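Local coordinates for protein cytochrome P450 (Rhodococcus erythropolis, PDB 3WEC) that probably acts as the heme monooxygenase that N-hydroxylates the quinoline ring of aurachin alkaloids, binding a biosynthetic intermediate of aurachin RE beside its heme, at residues 373-376 against 377-381; 144-148 against 149-153; 276-279 against 280-284; 169-172 against 173-176. All coordinates share one frame; numbering follows the deposited sequence.

Overall arrangement
All four contacts are local, each within one helix or at its end, and along the chain they come in the order 144-153, 169-176, 276-284, 373-381. Contacts 1 and 3 are neighbours, their centres about 10 Å apart, where helix 364-381 packs against helix 273-281. Contact 2 begins helix 148-153, its centre about 16 Å from that of contact 1. Contact 4 begins helix 172-182 and lies farthest from contact 3, about 37 Å between centres. In the usual P450 nomenclature, contacts 3 and 1 belong to helices J and L and contact 4 starts helix F. Contacts 1 and 3 thus join two scaffold helices, contacts 2 and 4 start two others, and all are structural packing away from the heme and substrate sites.

Contact 1 of 4, residues 373-376 against 377-381; sequences HFLR and ELSQR
R376 and Q380 run side by side on one turn of helix, both pointing the same way. The aliphatic part of the arginine does the touching: its CG, opposite the backbone N at chi1 177°, is 3.7 Å from OE1 of Q380, and the guanidinium and amide planes are 77° apart. CG of E377, opposite its carbonyl carbon at chi1 -70°, is swung back over the preceding turn and rests 3.3 Å from O of H373, the carbonyl that also accepts its N-H. A long charged chain suits this partly exposed side, where its methylenes can pack on backbone. L378 belongs to the buried side, as a branched apolar residue should. Its CB lies 3.1 Å from O of L375, and its branch point CG meets CE2 of the F374 ring obliquely at 3.9 Å. In S379, also buried, O of L375 accepts from both N, at 2.8 Å, and OG, at 2.9 Å; a small polar residue whose hydroxyl is satisfied by the carbonyl one turn back fits a helix interface. Helix 364-381, helix L of the P450 fold, is flanked by helix 128-141 beside E377, helix 240-271 beside F374, and helices 273-281 and 286-296 beside L375.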
loop_
_atom_site.group_PDB
_atom_site.type_symbol
_atom_site.label_atom_id
_atom_site.label_comp_id
_atom_site.label_asym_id
_atom_site.label_seq_id
_atom_site.Cartn_x
_atom_site.Cartn_y
_atom_site.Cartn_z
ATOM N N HIS A 373 5.387 12.429 10.802
ATOM C CA HIS A 373 5.129 12.637 12.234
ATOM C C HIS A 373 5.639 11.478 13.034
ATOM O O HIS A 373 6.065 11.655 14.180
ATOM C CB HIS A 373 3.641 12.759 12.534
ATOM C CG HIS A 373 3.050 14.069 12.166
ATOM N ND1 HIS A 373 3.328 15.193 12.832
ATOM C CD2 HIS A 373 2.129 14.403 11.184
ATOM C CE1 HIS A 373 2.638 16.213 12.293
ATOM N NE2 HIS A 373 1.902 15.719 11.279
ATOM N N PHE A 374 5.542 10.274 12.466
ATOM C CA PHE A 374 6.002 9.102 13.202
ATOM C C PHE A 374 7.512 9.145 13.389
ATOM O O PHE A 374 7.990 8.893 14.490
ATOM C CB PHE A 374 5.615 7.800 12.522
ATOM C CG PHE A 374 6.104 6.568 13.251
ATOM C CD1 PHE A 374 5.337 5.992 14.242
ATOM C CD2 PHE A 374 7.320 5.980 12.922
ATOM C CE1 PHE A 374 5.768 4.856 14.912
ATOM C CE2 PHE A 374 7.738 4.834 13.572
ATOM C CZ PHE A 374 6.984 4.290 14.587
ATOM N N LEU A 375 8.241 9.438 12.305
ATOM C CA LEU A 375 9.686 9.482 12.330
ATOM C C LEU A 375 10.181 10.637 13.264
ATOM O O LEU A 375 11.097 10.430 14.063
ATOM C CB LEU A 375 10.230 9.619 10.902
ATOM C CG LEU A 375 11.661 9.194 10.534
ATOM C CD1 LEU A 375 12.226 10.107 9.459
ATOM C CD2 LEU A 375 12.613 9.087 11.706
ATOM N N ARG A 376 9.537 11.808 13.166
ATOM C CA ARG A 376 9.848 12.988 13.967
ATOM C C ARG A 376 9.728 12.717 15.473
ATOM O O ARG A 376 10.585 13.141 16.250
ATOM C CB ARG A 376 8.977 14.198 13.606
ATOM C CG ARG A 376 9.271 15.390 14.519
ATOM C CD ARG A 376 8.556 16.697 14.169
ATOM N NE ARG A 376 8.881 17.157 12.825
ATOM C CZ ARG A 376 8.142 16.900 11.749
ATOM N NH1 ARG A 376 7.003 16.210 11.844
ATOM N NH2 ARG A 376 8.538 17.355 10.574
ATOM N N GLU A 377 8.652 12.033 15.869
ATOM C CA GLU A 377 8.470 11.652 17.271
ATOM C C GLU A 377 9.526 10.612 17.662
ATOM O O GLU A 377 10.141 10.691 18.726
ATOM C CB GLU A 377 7.053 11.099 17.496
ATOM C CG GLU A 377 5.923 12.122 17.412
ATOM C CD GLU A 377 6.066 13.250 18.434
ATOM O OE1 GLU A 377 6.005 14.422 17.992
ATOM O OE2 GLU A 377 6.262 12.962 19.653
ATOM N N LEU A 378 9.723 9.649 16.764
ATOM C CA LEU A 378 10.684 8.584 16.906
ATOM C C LEU A 378 12.101 9.082 17.209
ATOM O O LEU A 378 12.752 8.616 18.140
ATOM C CB LEU A 378 10.752 7.801 15.604
ATOM C CG LEU A 378 10.752 6.263 15.566
ATOM C CD1 LEU A 378 11.815 5.759 14.587
ATOM C CD2 LEU A 378 10.859 5.558 16.913
ATOM N N SER A 379 12.576 9.987 16.366
ATOM C CA SER A 379 13.941 10.484 16.422
ATOM C C SER A 379 14.107 11.463 17.553
ATOM O O SER A 379 15.187 11.566 18.096
ATOM C CB SER A 379 14.315 11.169 15.111
ATOM O OG SER A 379 13.334 12.144 14.767
ATOM N N GLN A 380 13.040 12.176 17.901
ATOM C CA GLN A 380 13.068 13.113 19.036
ATOM C C GLN A 380 13.061 12.349 20.366
ATOM O O GLN A 380 13.773 12.703 21.270
ATOM C CB GLN A 380 11.918 14.116 18.958
ATOM C CG GLN A 380 12.039 15.126 17.813
ATOM C CD GLN A 380 10.941 16.202 17.817
ATOM O OE1 GLN A 380 9.768 15.936 18.111
ATOM N NE2 GLN A 380 11.322 17.426 17.469
ATOM N N ARG A 381 12.295 11.267 20.443
ATOM C CA ARG A 381 12.201 10.438 21.645
ATOM C C ARG A 381 13.402 9.478 21.906
ATOM O O ARG A 381 13.786 9.256 23.057
ATOM C CB ARG A 381 10.901 9.625 21.575
ATOM C CG ARG A 381 10.580 8.946 22.887
ATOM C CD ARG A 381 9.126 8.497 23.044
ATOM N NE ARG A 381 9.023 8.090 24.436
ATOM C CZ ARG A 381 8.764 8.931 25.444
ATOM N NH1 ARG A 381 8.476 10.208 25.204
ATOM N NH2 ARG A 381 8.748 8.476 26.683
#

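Contact 2 of 4, residues 144-148 against 149-153; sequences HCTDA and VSEVA
E151 reaches back along the chain to T146 and D147, and its OE2 takes both of their backbone N-H groups. The bond from N of D147 is nearly straight at 170°, but its 2.5 Å is unusually short and may be model error; that from N of T146 is 3.0 Å and more bent. N of D147 arrives on the anti side and N of T146 on the syn side, both about 30° out of the carboxylate plane on the same face. The extended glutamate (chi2 167°) carries its carboxylate back to the loop before the helix. D147, the N-cap of helix 148-153, completes this tight polar part: its OD2 accepts from N of S150 at 2.8 Å and from OG of S150 at 2.7 Å, while OD1 takes a weak bond from N of V149. On the buried side, O of A148 takes N of A153 at 2.8 Å in a pi-type turn, and C145 touches V152 only lightly. T146 and S150 are exposed to solvent. Aspartate suits the N-cap because leading N-H groups lack helical carbonyl partners; E151 instead ties the incoming loop to the helix. The two carboxylates, 5.2 Å apart (OD2 of D147 to OE2 of E151), would repel, which the N-H donors probably offset.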
loop_
_atom_site.group_PDB
_atom_site.type_symbol
_atom_site.label_atom_id
_atom_site.label_comp_id
_atom_site.label_asym_id
_atom_site.label_seq_id
_atom_site.Cartn_x
_atom_site.Cartn_y
_atom_site.Cartn_z
ATOM N N HIS A 144 7.444 -0.334 25.408
ATOM C CA HIS A 144 6.844 -1.369 26.256
ATOM C C HIS A 144 5.882 -2.225 25.480
ATOM O O HIS A 144 4.750 -2.501 25.903
ATOM C CB HIS A 144 6.190 -0.756 27.491
ATOM C CG HIS A 144 7.185 -0.155 28.476
ATOM N ND1 HIS A 144 8.176 -0.884 29.054
ATOM C CD2 HIS A 144 7.323 1.147 28.959
ATOM C CE1 HIS A 144 8.903 -0.088 29.864
ATOM N NE2 HIS A 144 8.381 1.155 29.805
ATOM N N CYS A 145 6.346 -2.649 24.317
ATOM C CA CYS A 145 5.609 -3.582 23.524
ATOM C C CYS A 145 6.444 -4.837 23.388
ATOM O O CYS A 145 7.653 -4.810 23.603
ATOM C CB CYS A 145 5.257 -2.971 22.164
ATOM S SG CYS A 145 6.650 -2.752 21.023
ATOM N N THR A 146 5.775 -5.938 23.059
ATOM C CA THR A 146 6.429 -7.185 22.694
ATOM C C THR A 146 6.570 -7.276 21.168
ATOM O O THR A 146 7.620 -7.648 20.649
ATOM C CB THR A 146 5.633 -8.402 23.208
ATOM O OG1 THR A 146 5.607 -8.399 24.643
ATOM C CG2 THR A 146 6.258 -9.708 22.722
ATOM N N ASP A 147 5.500 -6.930 20.458
ATOM C CA ASP A 147 5.484 -6.964 19.004
ATOM C C ASP A 147 5.114 -5.594 18.474
ATOM O O ASP A 147 4.007 -5.108 18.708
ATOM C CB ASP A 147 4.511 -8.031 18.495
ATOM C CG ASP A 147 4.268 -7.938 16.989
ATOM O OD1 ASP A 147 5.223 -7.743 16.220
ATOM O OD2 ASP A 147 3.105 -8.064 16.565
ATOM N N ALA A 148 6.067 -4.967 17.782
ATOM C CA ALA A 148 5.877 -3.642 17.219
ATOM C C ALA A 148 4.945 -3.705 16.048
ATOM O O ALA A 148 4.377 -2.669 15.679
ATOM C CB ALA A 148 7.205 -3.020 16.802
ATOM N N VAL A 149 4.776 -4.883 15.425
ATOM C CA VAL A 149 3.788 -4.946 14.338
ATOM C C VAL A 149 2.348 -4.795 14.835
ATOM O O VAL A 149 1.635 -3.871 14.392
ATOM C CB VAL A 149 3.947 -6.112 13.329
ATOM C CG1 VAL A 149 2.887 -5.993 12.243
ATOM C CG2 VAL A 149 5.333 -6.110 12.681
ATOM N N SER A 150 1.930 -5.646 15.762
ATOM C CA SER A 150 0.534 -5.643 16.195
ATOM C C SER A 150 0.190 -4.607 17.265
ATOM O O SER A 150 -0.987 -4.303 17.471
ATOM C CB SER A 150 0.079 -7.031 16.652
ATOM O OG SER A 150 0.772 -7.440 17.840
ATOM N N GLU A 151 1.197 -4.072 17.952
ATOM C CA GLU A 151 0.941 -3.121 19.031
ATOM C C GLU A 151 1.205 -1.678 18.626
ATOM O O GLU A 151 0.724 -0.732 19.279
ATOM C CB GLU A 151 1.727 -3.501 20.306
ATOM C CG GLU A 151 1.484 -4.934 20.750
ATOM C CD GLU A 151 2.473 -5.415 21.788
ATOM O OE1 GLU A 151 2.445 -4.912 22.933
ATOM O OE2 GLU A 151 3.280 -6.315 21.478
ATOM N N VAL A 152 1.916 -1.488 17.524
ATOM C CA VAL A 152 2.338 -0.148 17.175
ATOM C C VAL A 152 2.132 0.209 15.727
ATOM O O VAL A 152 1.582 1.265 15.408
ATOM C CB VAL A 152 3.829 0.040 17.460
ATOM C CG1 VAL A 152 4.232 1.473 17.163
ATOM C CG2 VAL A 152 4.159 -0.366 18.889
ATOM N N ALA A 153 2.647 -0.603 14.829
ATOM C CA ALA A 153 2.474 -0.234 13.432
ATOM C C ALA A 153 1.027 -0.389 13.008
ATOM O O ALA A 153 0.492 0.474 12.300
ATOM C CB ALA A 153 3.388 -1.032 12.517
#

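Contact 3 of 4, residues 276-279 against 280-284; sequences FEQV and RANPQ
R280 folds back over the preceding turn of its helix, so that its guanidinium meets both E277 and F276. Its CG starts out opposite the backbone N (chi1 -178°), and a bend at chi3 of 74° brings the planar group around. E277 runs alongside it in the same direction, with carboxylate and guanidinium planes 72° apart. What touches is the methylene of the glutamate rather than its charge: CG of E277 sits in the guanidinium plane, at its edge, 3.6 Å from NH2 of R280, whereas OE2 of E277 is 5.2 Å from that nitrogen. O of E277 lies over one face. The opposite charges are therefore near without forming a salt bridge, although their attraction may still count. The guanidinium end itself lies obliquely by the F276 ring, NH1 of R280 being 4.1 Å from CE2 of F276. Arginine suits this partly exposed border because a flat, delocalised cation can rest against an aromatic and the helix backbone. Q278 and N282 run side by side where the helix ends. N of N282 makes a short but bent bond to O of Q278 at 2.6 Å, shared weakly with O of V279, as the last turn tightens toward 3-10 geometry. Asparagine suits this residue, which leaves helical backbone angles, and P283 has no N-H to prolong the ladder. Helix 273-281, helix J of the P450 fold, is packed on helix 364-381 through F276, V279 and R280; V279 also meets I286 and A289 of helix 286-296, and the F276 ring meets that of F269 at the end of helix 240-271.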
loop_
_atom_site.group_PDB
_atom_site.type_symbol
_atom_site.label_atom_id
_atom_site.label_comp_id
_atom_site.label_asym_id
_atom_site.label_seq_id
_atom_site.Cartn_x
_atom_site.Cartn_y
_atom_site.Cartn_z
ATOM N N PHE A 276 19.974 7.177 10.967
ATOM C CA PHE A 276 19.058 7.588 12.013
ATOM C C PHE A 276 19.662 8.757 12.773
ATOM O O PHE A 276 18.998 9.770 12.968
ATOM C CB PHE A 276 18.757 6.421 12.958
ATOM C CG PHE A 276 17.778 6.765 14.045
ATOM C CD1 PHE A 276 16.448 7.072 13.739
ATOM C CD2 PHE A 276 18.187 6.802 15.373
ATOM C CE1 PHE A 276 15.547 7.394 14.740
ATOM C CE2 PHE A 276 17.283 7.121 16.374
ATOM C CZ PHE A 276 15.966 7.417 16.059
ATOM N N GLU A 277 20.932 8.608 13.172
ATOM C CA GLU A 277 21.672 9.670 13.846
ATOM C C GLU A 277 21.571 11.005 13.087
ATOM O O GLU A 277 21.316 12.057 13.696
ATOM C CB GLU A 277 23.135 9.254 14.092
ATOM C CG GLU A 277 23.381 8.750 15.508
ATOM C CD GLU A 277 24.555 7.791 15.623
ATOM O OE1 GLU A 277 25.662 8.097 15.111
ATOM O OE2 GLU A 277 24.379 6.728 16.256
ATOM N N GLN A 278 21.729 10.940 11.761
ATOM C CA GLN A 278 21.522 12.078 10.853
ATOM C C GLN A 278 20.159 12.752 11.039
ATOM O O GLN A 278 20.085 13.979 11.091
ATOM C CB GLN A 278 21.640 11.623 9.393
ATOM C CG GLN A 278 22.945 10.927 9.041
ATOM C CD GLN A 278 23.969 11.864 8.428
ATOM O OE1 GLN A 278 24.432 12.823 9.058
ATOM N NE2 GLN A 278 24.337 11.581 7.184
ATOM N N VAL A 279 19.092 11.948 11.131
ATOM C CA VAL A 279 17.730 12.475 11.285
ATOM C C VAL A 279 17.529 13.239 12.619
ATOM O O VAL A 279 17.031 14.419 12.651
ATOM C CB VAL A 279 16.643 11.384 11.085
ATOM C CG1 VAL A 279 15.254 11.926 11.393
ATOM C CG2 VAL A 279 16.698 10.817 9.671
ATOM N N ARG A 280 17.802 12.538 13.739
ATOM C CA ARG A 280 17.726 13.135 15.087
ATOM C C ARG A 280 18.589 14.419 15.234
ATOM O O ARG A 280 18.212 15.363 15.967
ATOM C CB ARG A 280 18.065 12.109 16.212
ATOM C CG ARG A 280 17.941 12.697 17.630
ATOM C CD ARG A 280 18.455 11.782 18.740
ATOM N NE ARG A 280 19.918 11.718 18.764
ATOM C CZ ARG A 280 20.633 10.876 18.022
ATOM N NH1 ARG A 280 20.017 10.023 17.198
ATOM N NH2 ARG A 280 21.954 10.888 18.085
ATOM N N ALA A 281 19.727 14.447 14.528
ATOM C CA ALA A 281 20.590 15.633 14.496
ATOM C C ALA A 281 20.239 16.659 13.406
ATOM O O ALA A 281 20.557 17.830 13.568
ATOM C CB ALA A 281 22.068 15.241 14.416
ATOM N N ASN A 282 19.601 16.233 12.313
ATOM C CA ASN A 282 19.200 17.147 11.226
ATOM C C ASN A 282 17.733 16.997 10.851
ATOM O O ASN A 282 17.416 16.330 9.863
ATOM C CB ASN A 282 20.021 16.910 9.956
ATOM C CG ASN A 282 21.490 16.721 10.230
ATOM O OD1 ASN A 282 22.106 17.521 10.914
ATOM N ND2 ASN A 282 22.062 15.649 9.679
ATOM N N PRO A 283 16.833 17.639 11.609
ATOM C CA PRO A 283 15.382 17.408 11.449
ATOM C C PRO A 283 14.765 17.982 10.176
ATOM O O PRO A 283 13.642 17.608 9.833
ATOM C CB PRO A 283 14.760 18.067 12.683
ATOM C CG PRO A 283 15.875 18.789 13.394
ATOM C CD PRO A 283 17.144 18.680 12.601
ATOM N N GLN A 284 15.488 18.854 9.473
ATOM C CA GLN A 284 15.042 19.341 8.162
ATOM C C GLN A 284 15.066 18.233 7.083
ATOM O O GLN A 284 14.558 18.417 5.978
ATOM C CB GLN A 284 15.829 20.591 7.717
ATOM C CG GLN A 284 17.278 20.344 7.310
ATOM C CD GLN A 284 18.276 20.563 8.440
ATOM O OE1 GLN A 284 18.379 19.762 9.375
ATOM N NE2 GLN A 284 19.030 21.652 8.346
#

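Contact 4 of 4, residues 169-172 against 173-176; sequences DKDR and GRFS
The guanidinium of R174 receives D171 at its edge: OD1 of the aspartate lies in the guanidinium plane, 2.8 Å from NH1, in a salt bridge. The two side chains run alongside each other in the same direction, yet their flat groups are turned 72° apart, so one oxygen and one nitrogen make the pairing. The arginine chain reaches this position through a bend at chi3 of 92°. The other oxygen, OD2 of D171, is hydrogen-bonded to the hydroxyl of Y210, whose side chain R174 also touches, so both oxygens of the carboxylate have a partner. D171 holds the N-cap position of helix 172-182, the F helix of the P450 fold, but its side chain makes no capping bond to the backbone; it is spent on R174 and Y210 instead. Its carbonyl opens the helical ladder, with N of F175 bonding to O of D171 at 2.8 Å and 172°. O of R172 takes N of S176 in the same way at 2.9 Å. R172, on the exposed side, sends its guanidinium to E159 in a salt bridge. F175 is the buried member, an aromatic that touches S162 and L165 of helix 155-165 and F211 of helix 194-216.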
loop_
_atom_site.group_PDB
_atom_site.type_symbol
_atom_site.label_atom_id
_atom_site.label_comp_id
_atom_site.label_asym_id
_atom_site.label_seq_id
_atom_site.Cartn_x
_atom_site.Cartn_y
_atom_site.Cartn_z
ATOM N N ASP A 169 -17.876 7.606 17.926
ATOM C CA ASP A 169 -17.224 7.000 19.099
ATOM C C ASP A 169 -17.634 5.540 19.378
ATOM O O ASP A 169 -16.769 4.679 19.612
ATOM C CB ASP A 169 -17.451 7.878 20.347
ATOM C CG ASP A 169 -16.516 9.098 20.403
ATOM O OD1 ASP A 169 -16.062 9.583 19.341
ATOM O OD2 ASP A 169 -16.242 9.576 21.526
ATOM N N LYS A 170 -18.943 5.287 19.339
ATOM C CA LYS A 170 -19.556 3.964 19.569
ATOM C C LYS A 170 -19.135 2.837 18.609
ATOM O O LYS A 170 -19.284 1.658 18.941
ATOM C CB LYS A 170 -21.088 4.057 19.476
ATOM C CG LYS A 170 -21.710 5.416 19.759
ATOM C CD LYS A 170 -21.964 6.221 18.492
ATOM C CE LYS A 170 -22.990 7.330 18.733
ATOM N NZ LYS A 170 -23.112 8.263 17.574
ATOM N N ASP A 171 -18.680 3.193 17.408
ATOM C CA ASP A 171 -18.380 2.198 16.373
ATOM C C ASP A 171 -16.881 1.958 16.219
ATOM O O ASP A 171 -16.461 1.217 15.319
ATOM C CB ASP A 171 -18.963 2.616 15.021
ATOM C CG ASP A 171 -20.481 2.791 15.048
ATOM O OD1 ASP A 171 -21.185 1.996 15.704
ATOM O OD2 ASP A 171 -20.963 3.722 14.360
ATOM N N ARG A 172 -16.075 2.565 17.093
ATOM C CA ARG A 172 -14.627 2.502 16.929
ATOM C C ARG A 172 -14.098 1.074 17.063
ATOM O O ARG A 172 -13.314 0.615 16.209
ATOM C CB ARG A 172 -13.897 3.499 17.831
ATOM C CG ARG A 172 -14.124 4.962 17.441
ATOM C CD ARG A 172 -12.810 5.734 17.525
ATOM N NE ARG A 172 -12.882 6.890 18.427
ATOM C CZ ARG A 172 -11.850 7.375 19.124
ATOM N NH1 ARG A 172 -10.646 6.802 19.037
ATOM N NH2 ARG A 172 -12.026 8.427 19.937
ATOM N N GLY A 173 -14.550 0.392 18.120
ATOM C CA GLY A 173 -14.333 -1.034 18.333
ATOM C C GLY A 173 -14.718 -1.857 17.108
ATOM O O GLY A 173 -13.967 -2.751 16.705
ATOM N N ARG A 174 -15.857 -1.541 16.486
ATOM C CA ARG A 174 -16.347 -2.299 15.315
ATOM C C ARG A 174 -15.457 -2.037 14.084
ATOM O O ARG A 174 -15.062 -2.957 13.364
ATOM C CB ARG A 174 -17.848 -2.010 15.031
ATOM C CG ARG A 174 -18.839 -2.993 15.684
ATOM C CD ARG A 174 -20.245 -2.442 15.968
ATOM N NE ARG A 174 -21.194 -2.669 14.869
ATOM C CZ ARG A 174 -21.982 -1.733 14.310
ATOM N NH1 ARG A 174 -21.992 -0.469 14.740
ATOM N NH2 ARG A 174 -22.766 -2.065 13.294
ATOM N N PHE A 175 -15.150 -0.769 13.848
ATOM C CA PHE A 175 -14.266 -0.388 12.781
ATOM C C PHE A 175 -12.861 -1.004 12.877
ATOM O O PHE A 175 -12.295 -1.453 11.865
ATOM C CB PHE A 175 -14.164 1.130 12.713
ATOM C CG PHE A 175 -13.207 1.602 11.704
ATOM C CD1 PHE A 175 -13.604 1.751 10.370
ATOM C CD2 PHE A 175 -11.867 1.841 12.049
ATOM C CE1 PHE A 175 -12.687 2.168 9.401
ATOM C CE2 PHE A 175 -10.962 2.254 11.080
ATOM C CZ PHE A 175 -11.366 2.401 9.763
ATOM N N SER A 176 -12.289 -0.989 14.071
ATOM C CA SER A 176 -10.972 -1.538 14.290
ATOM C C SER A 176 -10.983 -3.057 14.079
ATOM O O SER A 176 -10.037 -3.614 13.546
ATOM C CB SER A 176 -10.492 -1.180 15.700
ATOM O OG SER A 176 -9.335 -1.906 16.010
#